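UPSTREAM OF FLC-like protein (DUF966) (Arabidopsis thaliana, PDB 6RSN) forms polymer filaments through its DIX-like domain, locally interprets polarity cues, can influence the orientation of plant cell division, and promotes auxin biosynthesis and signalling. Local coordinates at residues V9-R14 / D19-I24. The protein carries 1 engineered substitution. Numbering follows the deposited sequence.
With SO4 (sulfate ion), chain B.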
# COMPACT_ATOMS: atom_id res chain seq x y z
N VAL A 9 6.62 -1.34 0.89
CA VAL A 9 6.44 -2.63 1.54
C VAL A 9 4.95 -2.79 1.79
O VAL A 9 4.31 -1.84 2.23
CB VAL A 9 7.24 -2.76 2.86
CG1 VAL A 9 6.82 -3.97 3.71
CG2 VAL A 9 8.76 -2.83 2.62
N TYR A 10 4.40 -3.98 1.48
CA TYR A 10 2.98 -4.19 1.82
C TYR A 10 2.77 -5.54 2.50
O TYR A 10 3.41 -6.56 2.18
CB TYR A 10 2.04 -4.00 0.60
CG TYR A 10 2.17 -5.01 -0.51
CD1 TYR A 10 3.07 -4.83 -1.55
CD2 TYR A 10 1.43 -6.19 -0.51
CE1 TYR A 10 3.20 -5.76 -2.58
CE2 TYR A 10 1.53 -7.13 -1.53
CZ TYR A 10 2.45 -6.93 -2.55
OH TYR A 10 2.56 -7.87 -3.55
N TYR A 11 1.80 -5.57 3.44
CA TYR A 11 1.39 -6.77 4.15
C TYR A 11 0.00 -7.16 3.66
O TYR A 11 -0.84 -6.29 3.44
CB TYR A 11 1.21 -6.45 5.64
CG TYR A 11 2.52 -6.20 6.35
CD1 TYR A 11 3.10 -4.94 6.30
CD2 TYR A 11 3.15 -7.22 7.05
CE1 TYR A 11 4.28 -4.71 6.98
CE2 TYR A 11 4.36 -7.00 7.72
CZ TYR A 11 4.91 -5.73 7.67
OH TYR A 11 6.10 -5.42 8.28
N LEU A 12 -0.18 -8.42 3.29
CA LEU A 12 -1.56 -8.82 2.97
C LEU A 12 -2.13 -9.56 4.17
O LEU A 12 -1.44 -10.39 4.76
CB LEU A 12 -1.59 -9.81 1.79
CG LEU A 12 -1.05 -9.22 0.51
CD1 LEU A 12 -1.16 -10.27 -0.62
CD2 LEU A 12 -1.85 -7.94 0.15
N SER A 13 -3.40 -9.29 4.47
CA SER A 13 -4.00 -9.86 5.66
C SER A 13 -5.21 -10.63 5.18
O SER A 13 -6.07 -10.04 4.53
CB SER A 13 -4.42 -8.71 6.59
OG SER A 13 -5.15 -9.24 7.70
N ARG A 14 -5.26 -11.93 5.47
CA ARG A 14 -6.43 -12.69 5.06
C ARG A 14 -7.25 -13.03 6.31
O ARG A 14 -8.17 -12.31 6.69
CB ARG A 14 -5.96 -13.88 4.23
CG ARG A 14 -5.26 -13.47 2.94
CD ARG A 14 -4.80 -14.79 2.33
NE ARG A 14 -4.22 -14.74 1.00
CZ ARG A 14 -2.96 -14.37 0.70
NH1 ARG A 14 -2.13 -13.97 1.65
NH2 ARG A 14 -2.55 -14.39 -0.55
N ASP A 19 1.48 -14.28 6.55
CA ASP A 19 2.60 -14.22 5.62
C ASP A 19 3.47 -12.96 5.79
O ASP A 19 3.05 -11.91 6.28
CB ASP A 19 2.15 -14.47 4.17
CG ASP A 19 3.29 -14.56 3.14
OD1 ASP A 19 4.34 -15.20 3.46
OD2 ASP A 19 3.12 -13.97 2.02
N HIS A 20 4.73 -13.10 5.37
CA HIS A 20 5.69 -12.01 5.37
C HIS A 20 5.17 -10.96 4.41
O HIS A 20 4.37 -11.24 3.48
CB HIS A 20 7.03 -12.49 4.77
CG HIS A 20 7.61 -13.69 5.42
ND1 HIS A 20 7.87 -13.74 6.78
CD2 HIS A 20 8.01 -14.87 4.88
CE1 HIS A 20 8.44 -14.90 7.06
NE2 HIS A 20 8.53 -15.61 5.91
N PRO A 21 5.58 -9.71 4.64
CA PRO A 21 5.33 -8.64 3.71
C PRO A 21 6.11 -8.86 2.43
O PRO A 21 6.91 -9.78 2.32
CB PRO A 21 5.80 -7.39 4.45
CG PRO A 21 6.93 -7.91 5.32
CD PRO A 21 6.44 -9.28 5.77
N HIS A 22 5.70 -8.05 1.45
CA HIS A 22 6.29 -7.99 0.14
C HIS A 22 6.96 -6.64 -0.04
O HIS A 22 6.51 -5.65 0.52
CB HIS A 22 5.18 -8.13 -0.92
CG HIS A 22 4.77 -9.55 -1.12
ND1 HIS A 22 3.86 -10.18 -0.28
CD2 HIS A 22 5.21 -10.47 -2.00
CE1 HIS A 22 3.72 -11.44 -0.69
NE2 HIS A 22 4.55 -11.65 -1.70
N PHE A 23 8.04 -6.62 -0.84
CA PHE A 23 8.69 -5.39 -1.24
C PHE A 23 8.58 -5.20 -2.74
O PHE A 23 8.93 -6.15 -3.46
CB PHE A 23 10.20 -5.43 -0.91
CG PHE A 23 10.93 -4.21 -1.44
CD1 PHE A 23 11.45 -4.16 -2.74
CD2 PHE A 23 11.05 -3.06 -0.68
CE1 PHE A 23 12.14 -3.04 -3.21
CE2 PHE A 23 11.74 -1.93 -1.14
CZ PHE A 23 12.29 -1.92 -2.41
N ILE A 24 8.11 -4.02 -3.20
CA ILE A 24 8.11 -3.71 -4.63
C ILE A 24 8.67 -2.30 -4.83
O ILE A 24 8.62 -1.50 -3.90
CB ILE A 24 6.69 -3.80 -5.22
CG1 ILE A 24 5.67 -2.94 -4.47
CG2 ILE A 24 6.22 -5.26 -5.24
CD1 ILE A 24 4.28 -2.81 -5.17
S SO4 B . 0.47 -13.83 -2.16
O1 SO4 B . -0.79 -14.07 -2.82
O2 SO4 B . 1.55 -14.28 -3.00
O3 SO4 B . 0.62 -12.42 -1.91
O4 SO4 B . 0.50 -14.56 -0.92
O HOH W 1 1.90 -10.35 2.97
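Tyr10 and His22 form the hydrogen-bonded antiparallel pair next to the connecting loop of the first beta hairpin, where strand 5-13 meets strand 22-27. Tyr10 N donates to His22 O at 2.9 Å. His22 N returns a straighter bond to Tyr10 O at 2.8 Å, with 170° at the hydrogen. The side chains of this pair meet on the sheet face covered by helix 36-47. Tyr10 CG sits between its backbone N and carbonyl carbon (chi1 66°), which turns the ring obliquely across His22. His22 CB then rests over one face of that ring, 3.6 Å from its centroid. The imidazole is nearly parallel to the phenol ring but slid well off it, so the two hardly overlap. Ile24 CG2 meets the Tyr10 ring at its edge, and Arg47 of the helix hydrogen-bonds Tyr10 OH. The hairpin opens the ubiquitin-like fold of this DIX-like domain, and strand 22-27 is an outermost strand of the sheet within the chain. On the other face, Val9 CG2 touches the edge of the Phe23 ring at CD2. Val9 CG1 lies 3.6 Å from Pro21 CB. The same Pro21 CB sits over the centre of the Tyr11 ring, 11° off its normal, in a CH-pi contact. On the loop side of Pro21 the backbones separate, and a water links strand to loop. It accepts from Leu12 N at 2.9 Å and donates to His20 O at 2.7 Å. A sulfate, probably from the crystallisation liquor, accepts from Arg14 NH2 at O4 (3.1 Å) and is also hydrogen-bonded by Arg47.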